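Local coordinates for protein FeeM (Uncultured bacterium, PDB 2G0B) that makes N-acyl amino acids such as N-dodecanoyl-L-tyrosine, probably by moving a fatty acyl chain from an acyl carrier protein onto the amino group of the amino acid, at residues Pro75-Leu84 against Ile159-Thr167; Trp87-Val97 against Thr134-Ser142. One frame throughout, in Å; residues are numbered along the deposited sequence.

Both contacts draw on helix 77-89 and on the same mixed sheet, and their centres lie about 14 Å apart. Interaction 2 pairs two central parallel strands of that sheet, whereas interaction 1 lays the start of the helix against the edge strand 157-165. They meet directly: Met-76 N of interaction 1 lies 2.8 Å from Glu-96 OE2 of interaction 2, probably a hydrogen bond, and Met-76 SD packs 3.5 Å from Cys-140 CB. Asp-77 and Arg-88 add a salt bridge along the helix. Each reaches the bound N-dodecanoyl-L-tyrosine: the side chain of Tyr-165 comes within about 4 Å of it, while Val-97, Ile-141 and Ser-142 line its pocket.

Interaction 1: residues Pro75-Leu84 against Ile159-Thr167; sequences PMDSIYAVEL and IGALKHYGT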
loop_
_atom_site.group_PDB
_atom_site.type_symbol
_atom_site.label_atom_id
_atom_site.label_comp_id
_atom_site.label_asym_id
_atom_site.label_seq_id
_atom_site.Cartn_x
_atom_site.Cartn_y
_atom_site.Cartn_z
ATOM N N PRO A 75 11.537 1.336 -0.038
ATOM C CA PRO A 75 11.488 2.727 -0.533
ATOM C C PRO A 75 11.468 3.750 0.594
ATOM O O PRO A 75 11.988 4.848 0.410
ATOM C CB PRO A 75 10.183 2.778 -1.302
ATOM C CG PRO A 75 9.977 1.416 -1.749
ATOM C CD PRO A 75 10.497 0.505 -0.663
ATOM N N MET A 76 10.909 3.366 1.746
ATOM C CA MET A 76 10.908 4.181 2.968
ATOM C C MET A 76 12.295 4.643 3.402
ATOM O O MET A 76 12.428 5.702 4.009
ATOM C CB MET A 76 10.314 3.385 4.116
ATOM C CG MET A 76 8.916 3.743 4.464
ATOM S SD MET A 76 8.267 2.557 5.598
ATOM C CE MET A 76 7.669 3.579 6.795
ATOM N N ASP A 77 13.318 3.834 3.098
ATOM C CA ASP A 77 14.690 4.055 3.580
ATOM C C ASP A 77 15.269 5.439 3.278
ATOM O O ASP A 77 16.084 5.951 4.044
ATOM C CB ASP A 77 15.635 2.976 3.037
ATOM C CG ASP A 77 15.362 1.604 3.625
ATOM O OD1 ASP A 77 14.375 1.460 4.377
ATOM O OD2 ASP A 77 16.084 0.607 3.388
ATOM N N SER A 78 14.842 6.044 2.169
ATOM C CA SER A 78 15.345 7.360 1.778
ATOM C C SER A 78 14.910 8.455 2.762
ATOM O O SER A 78 15.545 9.502 2.850
ATOM C CB SER A 78 14.920 7.707 0.344
ATOM O OG SER A 78 13.532 7.961 0.264
ATOM N N ILE A 79 13.855 8.177 3.528
ATOM C CA ILE A 79 13.280 9.148 4.449
ATOM C C ILE A 79 13.210 8.628 5.889
ATOM O O ILE A 79 13.510 9.366 6.837
ATOM C CB ILE A 79 11.859 9.590 3.946
ATOM C CG1 ILE A 79 11.970 10.371 2.631
ATOM C CG2 ILE A 79 11.149 10.450 4.967
ATOM C CD1 ILE A 79 12.968 11.592 2.648
ATOM N N TYR A 80 12.844 7.360 6.050
ATOM C CA TYR A 80 12.581 6.807 7.373
ATOM C C TYR A 80 13.475 5.627 7.757
ATOM O O TYR A 80 13.046 4.749 8.498
ATOM C CB TYR A 80 11.114 6.387 7.487
ATOM C CG TYR A 80 10.127 7.509 7.344
ATOM C CD1 TYR A 80 9.224 7.533 6.284
ATOM C CD2 TYR A 80 10.072 8.533 8.282
ATOM C CE1 TYR A 80 8.300 8.555 6.154
ATOM C CE2 TYR A 80 9.154 9.561 8.163
ATOM C CZ TYR A 80 8.272 9.566 7.098
ATOM O OH TYR A 80 7.373 10.586 6.977
ATOM N N ALA A 81 14.714 5.619 7.275
ATOM C CA ALA A 81 15.663 4.537 7.582
ATOM C C ALA A 81 15.878 4.316 9.084
ATOM O O ALA A 81 15.721 3.197 9.575
ATOM C CB ALA A 81 16.989 4.784 6.895
ATOM N N VAL A 82 16.209 5.388 9.809
ATOM C CA VAL A 82 16.565 5.273 11.235
ATOM C C VAL A 82 15.371 4.971 12.124
ATOM O O VAL A 82 15.527 4.535 13.269
ATOM C CB VAL A 82 17.339 6.521 11.773
ATOM C CG1 VAL A 82 18.774 6.523 11.259
ATOM C CG2 VAL A 82 16.627 7.812 11.409
ATOM N N GLU A 83 14.179 5.170 11.585
ATOM C CA GLU A 83 12.960 4.825 12.287
ATOM C C GLU A 83 12.716 3.326 12.215
ATOM O O GLU A 83 11.971 2.781 13.019
ATOM C CB GLU A 83 11.779 5.596 11.699
ATOM C CG GLU A 83 11.631 7.011 12.263
ATOM C CD GLU A 83 12.319 8.107 11.424
ATOM O OE1 GLU A 83 13.334 7.828 10.713
ATOM O OE2 GLU A 83 11.848 9.267 11.499
ATOM N N LEU A 84 13.369 2.662 11.257
ATOM C CA LEU A 84 13.205 1.216 11.056
ATOM C C LEU A 84 14.386 0.421 11.582
ATOM O O LEU A 84 14.282 -0.794 11.787
ATOM C CB LEU A 84 12.993 0.884 9.573
ATOM C CG LEU A 84 11.789 1.452 8.826
ATOM C CD1 LEU A 84 11.833 0.984 7.402
ATOM C CD2 LEU A 84 10.461 1.048 9.474
ATOM N N ILE A 159 5.069 6.054 13.269
ATOM C CA ILE A 159 6.449 5.722 13.607
ATOM C C ILE A 159 7.416 6.748 13.065
ATOM O O ILE A 159 8.559 6.803 13.481
ATOM C CB ILE A 159 6.827 4.291 13.120
ATOM C CG1 ILE A 159 6.684 4.166 11.601
ATOM C CG2 ILE A 159 5.988 3.250 13.830
ATOM C CD1 ILE A 159 7.749 3.344 10.966
ATOM N N GLY A 160 6.938 7.584 12.149
ATOM C CA GLY A 160 7.757 8.632 11.566
ATOM C C GLY A 160 7.055 9.969 11.507
ATOM O O GLY A 160 5.844 10.035 11.335
ATOM N N ALA A 161 7.831 11.041 11.640
ATOM C CA ALA A 161 7.296 12.401 11.599
ATOM C C ALA A 161 6.851 12.814 10.194
ATOM O O ALA A 161 7.096 12.106 9.211
ATOM C CB ALA A 161 8.304 13.357 12.118
ATOM N N LEU A 162 6.177 13.956 10.119
ATOM C CA LEU A 162 5.791 14.547 8.855
ATOM C C LEU A 162 7.016 15.150 8.175
ATOM O O LEU A 162 7.576 16.148 8.642
ATOM C CB LEU A 162 4.706 15.602 9.082
ATOM C CG LEU A 162 4.243 16.490 7.922
ATOM C CD1 LEU A 162 3.851 15.683 6.728
ATOM C CD2 LEU A 162 3.082 17.338 8.369
ATOM N N LYS A 163 7.447 14.516 7.091
ATOM C CA LYS A 163 8.644 14.936 6.377
ATOM C C LYS A 163 8.313 15.182 4.920
ATOM O O LYS A 163 7.194 14.988 4.501
ATOM C CB LYS A 163 9.740 13.869 6.496
ATOM C CG LYS A 163 10.269 13.691 7.890
ATOM C CD LYS A 163 11.346 12.634 7.953
ATOM C CE LYS A 163 11.570 12.160 9.394
ATOM N NZ LYS A 163 12.760 11.266 9.512
ATOM N N HIS A 164 9.290 15.637 4.156
ATOM C CA HIS A 164 9.125 15.759 2.728
ATOM C C HIS A 164 9.685 14.510 2.072
ATOM O O HIS A 164 10.863 14.191 2.228
ATOM C CB HIS A 164 9.842 17.002 2.201
ATOM C CG HIS A 164 9.938 17.051 0.710
ATOM N ND1 HIS A 164 8.884 17.429 -0.089
ATOM C CD2 HIS A 164 10.952 16.742 -0.129
ATOM C CE1 HIS A 164 9.249 17.369 -1.356
ATOM N NE2 HIS A 164 10.499 16.950 -1.408
ATOM N N TYR A 165 8.826 13.794 1.356
ATOM C CA TYR A 165 9.226 12.596 0.636
ATOM C C TYR A 165 9.692 13.018 -0.749
ATOM O O TYR A 165 8.875 13.305 -1.620
ATOM C CB TYR A 165 8.044 11.626 0.550
ATOM C CG TYR A 165 8.383 10.175 0.225
ATOM C CD1 TYR A 165 9.706 9.741 0.097
ATOM C CD2 TYR A 165 7.360 9.227 0.045
ATOM C CE1 TYR A 165 10.001 8.406 -0.192
ATOM C CE2 TYR A 165 7.648 7.900 -0.248
ATOM C CZ TYR A 165 8.963 7.497 -0.371
ATOM O OH TYR A 165 9.241 6.189 -0.660
ATOM N N GLY A 166 11.015 13.076 -0.933
ATOM C CA GLY A 166 11.624 13.557 -2.170
ATOM C C GLY A 166 11.232 12.766 -3.404
ATOM O O GLY A 166 10.996 13.348 -4.471
ATOM N N THR A 167 11.156 11.439 -3.248
ATOM C CA THR A 167 10.724 10.522 -4.303
ATOM C C THR A 167 9.419 10.981 -4.953
ATOM O O THR A 167 9.298 11.014 -6.185
ATOM C CB THR A 167 10.524 9.109 -3.715
ATOM O OG1 THR A 167 11.692 8.723 -2.987
ATOM C CG2 THR A 167 10.445 8.077 -4.805
#
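The first turns of helix 77-89 rest on the edge strand 157-165, where Tyr-80, Glu-83 and Ile-79 meet Lys-163 and its neighbours; the helical part 77-84 and the strand part 161-165 run at 142°, their axes 9.0 Å apart at closest approach. Tyr-80 OH donates to Ala-161 O (2.7 Å), and the carbonyl oxygen sits at the ring's edge, met almost end-on. The fully stretched Lys-163 runs alongside Tyr-80, pointing the other way, its CE 3.8 Å from Tyr-80 CE2. That reach brings Lys-163 NZ to Glu-83 OE2 (3.0 Å), a salt bridge on the syn lone pair, and to a weak bond with Ile-79 O. Glu-83 bends at chi2 (94°), which turns its carboxylate back toward the lysine. Ile-79 divides its branches: CG1 packs 3.5 Å from Tyr-165 CD1, CG2 3.7 Å from Lys-163 CD. Farther along, Tyr-165 OH makes a weak bond to Pro-75 O (3.2 Å), and Phe-40 of helix 38-44 also touches this tyrosine. At the other end Ile-159 CD1 lies 3.9 Å from Leu-84 CD2. Paired with the Glu-83 carboxylate, Lys-163 probably stays charged, and Tyr-165, a product-pocket residue, is tied to the helix start mainly by packing and one weak bond.

Interaction 2: residues Trp87-Val97 against Thr134-Ser142; sequences WRGEGKKLAEV and THIDYLCIS. With NLT (N-dodecanoyl-L-tyrosine), chain I.
Trp-87 and Tyr-138 lie face to face, the six-membered ring of the indole stacked on the phenol with centroids 3.7 Å apart and planes at 11°. Tyr-138 CD1 sits over the indole and Trp-87 CZ2 over the centre of the phenol ring; the indole edge meets Glu-90 OE1 in plane. Tyr-178 of strand 170-178 also meets the phenol, its ring inclined to it. Beside the stack, Leu-94 CD2 packs 3.7 Å from Tyr-138 CB.

Next to this pair, Asp-137 OD2 takes Lys-93 N through its anti lone pair (3.1 Å), while Lys-93 O accepts from both Asp-137 N and Tyr-138 N, the latter nearly straight. From there strands 94-97 and 138-142 run parallel, with Leu-94, Ala-95 and Glu-96 opposite Tyr-138, Leu-139 and Cys-140. Ala-95 O receives Cys-140 N at 2.8 Å, and Val-97 N returns a bond to Cys-140 O. Helix 121-133 joins the two strands in a beta-alpha-beta crossover, consistent with the acetyltransferase-like fold of this family, and its Val-127 and Ala-131 pack on Leu-139.

Glu-96, with its chain stretched out, lies on the same face as Cys-140: its OE1 accepts from Ser-142 OG (3.3 Å), while OE2 is engaged by Met-76 N. Val-97 branches to two tasks: CG1, anti to the backbone N (chi1 -168°), lies 3.7 Å from C5 of the bound N-dodecanoyl-L-tyrosine, and CG2 packs on Leu-139 CG. Ile-141 CG2 approaches the same acyl carbon, 3.8 Å from C5. The product's amide N donates almost straight to Ser-142 O (2.9 Å, 174°), and the bound molecule is also hydrogen-bonded to Tyr-29, Gln-99, Asn-144 and Pro-171.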
loop_
_atom_site.group_PDB
_atom_site.type_symbol
_atom_site.label_atom_id
_atom_site.label_comp_id
_atom_site.label_asym_id
_atom_site.label_seq_id
_atom_site.Cartn_x
_atom_site.Cartn_y
_atom_site.Cartn_z
ATOM N N TRP A 87 14.081 -2.061 14.612
ATOM C CA TRP A 87 13.383 -3.300 14.268
ATOM C C TRP A 87 14.271 -4.250 13.472
ATOM O O TRP A 87 14.257 -5.467 13.695
ATOM C CB TRP A 87 12.113 -2.994 13.486
ATOM C CG TRP A 87 10.972 -2.518 14.344
ATOM C CD1 TRP A 87 10.800 -2.731 15.685
ATOM C CD2 TRP A 87 9.836 -1.764 13.914
ATOM N NE1 TRP A 87 9.631 -2.148 16.114
ATOM C CE2 TRP A 87 9.019 -1.547 15.047
ATOM C CE3 TRP A 87 9.424 -1.234 12.683
ATOM C CZ2 TRP A 87 7.826 -0.823 14.986
ATOM C CZ3 TRP A 87 8.239 -0.516 12.629
ATOM C CH2 TRP A 87 7.456 -0.320 13.774
ATOM N N ARG A 88 15.074 -3.684 12.574
ATOM C CA ARG A 88 15.981 -4.466 11.753
ATOM C C ARG A 88 17.091 -5.078 12.595
ATOM O O ARG A 88 17.618 -6.139 12.256
ATOM C CB ARG A 88 16.559 -3.607 10.636
ATOM C CG ARG A 88 15.512 -3.090 9.679
ATOM C CD ARG A 88 15.995 -2.873 8.264
ATOM N NE ARG A 88 15.679 -1.526 7.798
ATOM C CZ ARG A 88 15.105 -1.241 6.633
ATOM N NH1 ARG A 88 14.782 -2.200 5.784
ATOM N NH2 ARG A 88 14.865 0.012 6.314
ATOM N N GLY A 89 17.433 -4.413 13.703
ATOM C CA GLY A 89 18.410 -4.928 14.649
ATOM C C GLY A 89 17.886 -6.138 15.408
ATOM O O GLY A 89 18.627 -7.098 15.653
ATOM N N GLU A 90 16.594 -6.107 15.743
ATOM C CA GLU A 90 15.945 -7.206 16.461
ATOM C C GLU A 90 15.585 -8.391 15.553
ATOM O O GLU A 90 15.081 -9.410 16.031
ATOM C CB GLU A 90 14.686 -6.714 17.165
ATOM C CG GLU A 90 14.892 -5.522 18.079
ATOM C CD GLU A 90 13.592 -5.056 18.725
ATOM O OE1 GLU A 90 12.610 -4.762 17.987
ATOM O OE2 GLU A 90 13.551 -4.989 19.978
ATOM N N GLY A 91 15.825 -8.244 14.250
ATOM C CA GLY A 91 15.566 -9.306 13.292
ATOM C C GLY A 91 14.092 -9.445 12.994
ATOM O O GLY A 91 13.549 -10.550 12.988
ATOM N N LYS A 92 13.444 -8.313 12.750
ATOM C CA LYS A 92 12.015 -8.283 12.501
ATOM C C LYS A 92 11.713 -8.250 11.016
ATOM O O LYS A 92 12.337 -7.501 10.260
ATOM C CB LYS A 92 11.373 -7.080 13.198
ATOM C CG LYS A 92 11.281 -7.204 14.719
ATOM C CD LYS A 92 10.540 -8.470 15.144
ATOM C CE LYS A 92 10.544 -8.633 16.661
ATOM N NZ LYS A 92 9.375 -7.944 17.272
ATOM N N LYS A 93 10.756 -9.072 10.600
ATOM C CA LYS A 93 10.339 -9.096 9.219
ATOM C C LYS A 93 9.496 -7.866 8.930
ATOM O O LYS A 93 8.423 -7.685 9.504
ATOM C CB LYS A 93 9.567 -10.378 8.900
ATOM C CG LYS A 93 9.552 -10.718 7.426
ATOM C CD LYS A 93 9.042 -12.105 7.174
ATOM C CE LYS A 93 8.892 -12.333 5.689
ATOM N NZ LYS A 93 9.556 -13.574 5.228
ATOM N N LEU A 94 10.018 -6.990 8.084
ATOM C CA LEU A 94 9.289 -5.798 7.678
ATOM C C LEU A 94 8.855 -5.890 6.229
ATOM O O LEU A 94 9.449 -6.618 5.432
ATOM C CB LEU A 94 10.133 -4.536 7.884
ATOM C CG LEU A 94 10.924 -4.395 9.175
ATOM C CD1 LEU A 94 11.809 -3.172 9.094
ATOM C CD2 LEU A 94 10.003 -4.314 10.375
ATOM N N ALA A 95 7.797 -5.160 5.903
ATOM C CA ALA A 95 7.323 -5.045 4.536
ATOM C C ALA A 95 6.616 -3.724 4.383
ATOM O O ALA A 95 5.926 -3.274 5.295
ATOM C CB ALA A 95 6.396 -6.183 4.196
ATOM N N GLU A 96 6.820 -3.074 3.250
ATOM C CA GLU A 96 6.183 -1.799 3.007
ATOM C C GLU A 96 5.090 -1.965 1.973
ATOM O O GLU A 96 5.316 -2.549 0.911
ATOM C CB GLU A 96 7.208 -0.752 2.563
ATOM C CG GLU A 96 6.585 0.459 1.892
ATOM C CD GLU A 96 7.456 1.713 1.931
ATOM O OE1 GLU A 96 6.875 2.831 1.935
ATOM O OE2 GLU A 96 8.706 1.599 1.926
ATOM N N VAL A 97 3.890 -1.499 2.308
ATOM C CA VAL A 97 2.783 -1.485 1.364
ATOM C C VAL A 97 2.876 -0.211 0.541
ATOM O O VAL A 97 2.909 0.903 1.086
ATOM C CB VAL A 97 1.421 -1.570 2.063
ATOM C CG1 VAL A 97 0.351 -1.842 1.065
ATOM C CG2 VAL A 97 1.433 -2.657 3.108
ATOM N N THR A 134 3.044 -14.798 5.077
ATOM C CA THR A 134 4.491 -14.537 5.001
ATOM C C THR A 134 5.132 -14.425 6.407
ATOM O O THR A 134 6.359 -14.389 6.537
ATOM C CB THR A 134 4.757 -13.224 4.177
ATOM O OG1 THR A 134 3.955 -13.232 2.997
ATOM C CG2 THR A 134 6.160 -13.185 3.604
ATOM N N HIS A 135 4.285 -14.392 7.440
ATOM C CA HIS A 135 4.707 -14.217 8.838
ATOM C C HIS A 135 5.432 -12.901 9.057
ATOM O O HIS A 135 6.420 -12.835 9.784
ATOM C CB HIS A 135 5.537 -15.408 9.337
ATOM C CG HIS A 135 4.856 -16.730 9.176
ATOM N ND1 HIS A 135 3.560 -16.956 9.591
ATOM C CD2 HIS A 135 5.292 -17.900 8.651
ATOM C CE1 HIS A 135 3.227 -18.207 9.326
ATOM N NE2 HIS A 135 4.262 -18.802 8.758
ATOM N N ILE A 136 4.923 -11.855 8.410
ATOM C CA ILE A 136 5.462 -10.504 8.536
ATOM C C ILE A 136 5.165 -9.963 9.933
ATOM O O ILE A 136 4.080 -10.192 10.475
ATOM C CB ILE A 136 4.848 -9.586 7.427
ATOM C CG1 ILE A 136 5.498 -9.878 6.072
ATOM C CG2 ILE A 136 4.983 -8.101 7.781
ATOM C CD1 ILE A 136 4.664 -9.465 4.885
ATOM N N ASP A 137 6.142 -9.291 10.528
ATOM C CA ASP A 137 5.953 -8.665 11.836
ATOM C C ASP A 137 5.332 -7.264 11.723
ATOM O O ASP A 137 4.254 -7.013 12.262
ATOM C CB ASP A 137 7.277 -8.602 12.608
ATOM C CG ASP A 137 7.764 -9.968 13.038
ATOM O OD1 ASP A 137 6.984 -10.707 13.683
ATOM O OD2 ASP A 137 8.909 -10.393 12.774
ATOM N N TYR A 138 6.015 -6.361 11.020
ATOM C CA TYR A 138 5.528 -4.992 10.869
ATOM C C TYR A 138 5.215 -4.610 9.430
ATOM O O TYR A 138 6.062 -4.730 8.541
ATOM C CB TYR A 138 6.504 -3.999 11.487
ATOM C CG TYR A 138 6.470 -3.999 12.994
ATOM C CD1 TYR A 138 7.422 -4.691 13.735
ATOM C CD2 TYR A 138 5.476 -3.318 13.681
ATOM C CE1 TYR A 138 7.381 -4.695 15.125
ATOM C CE2 TYR A 138 5.429 -3.315 15.063
ATOM C CZ TYR A 138 6.377 -3.996 15.779
ATOM O OH TYR A 138 6.317 -3.983 17.147
ATOM N N LEU A 139 3.983 -4.165 9.214
ATOM C CA LEU A 139 3.540 -3.671 7.925
ATOM C C LEU A 139 3.661 -2.151 7.914
ATOM O O LEU A 139 2.936 -1.469 8.611
ATOM C CB LEU A 139 2.091 -4.084 7.701
ATOM C CG LEU A 139 1.635 -4.529 6.324
ATOM C CD1 LEU A 139 2.678 -5.362 5.638
ATOM C CD2 LEU A 139 0.366 -5.311 6.465
ATOM N N CYS A 140 4.586 -1.625 7.122
ATOM C CA CYS A 140 4.862 -0.185 7.120
ATOM C C CYS A 140 4.215 0.579 5.948
ATOM O O CYS A 140 4.067 0.040 4.847
ATOM C CB CYS A 140 6.360 0.051 7.125
ATOM S SG CYS A 140 7.266 -0.903 8.359
ATOM N N ILE A 141 3.826 1.830 6.200
ATOM C CA ILE A 141 3.235 2.687 5.161
ATOM C C ILE A 141 3.721 4.115 5.258
ATOM O O ILE A 141 3.860 4.664 6.354
ATOM C CB ILE A 141 1.646 2.672 5.194
ATOM C CG1 ILE A 141 1.107 2.931 6.600
ATOM C CG2 ILE A 141 1.086 1.379 4.609
ATOM C CD1 ILE A 141 -0.353 3.264 6.644
ATOM N N SER A 142 3.994 4.724 4.114
ATOM C CA SER A 142 4.252 6.154 4.085
ATOM C C SER A 142 3.159 6.783 3.261
ATOM O O SER A 142 3.007 6.488 2.080
ATOM C CB SER A 142 5.634 6.461 3.524
ATOM O OG SER A 142 5.785 5.898 2.242
HETATM N N NLT I . 2.013 5.649 -0.492
HETATM C C1 NLT I . 0.947 4.843 -0.573
HETATM O OL NLT I . 0.489 4.429 -1.633
HETATM C C2 NLT I . 0.295 4.472 0.749
HETATM C C3 NLT I . -0.067 2.983 0.837
HETATM C C4 NLT I . -1.177 2.729 1.871
HETATM C C5 NLT I . -1.555 1.245 1.936
HETATM C C6 NLT I . -2.380 0.895 3.174
HETATM C C7 NLT I . -2.435 -0.617 3.407
HETATM C C8 NLT I . -3.599 -0.994 4.316
HETATM C C9 NLT I . -3.653 -2.496 4.632
HETATM C C10 NLT I . -4.043 -2.673 6.099
HETATM C C11 NLT I . -4.016 -4.121 6.590
HETATM C C12 NLT I . -4.695 -4.216 7.958
HETATM C CA NLT I . 2.719 6.217 -1.641
HETATM C CB NLT I . 3.854 7.119 -1.167
HETATM C CG NLT I . 3.378 8.538 -0.940
HETATM C CD2 NLT I . 2.821 9.268 -1.981
HETATM C CE2 NLT I . 2.388 10.564 -1.766
HETATM C CZ NLT I . 2.525 11.136 -0.517
HETATM C CE1 NLT I . 3.077 10.409 0.530
HETATM C CD1 NLT I . 3.506 9.109 0.319
HETATM O OH NLT I . 2.113 12.378 -0.315
HETATM C C NLT I . 3.339 5.165 -2.513
HETATM O O NLT I . 3.821 4.152 -1.962
HETATM O O2 NLT I . 3.356 5.333 -3.760
#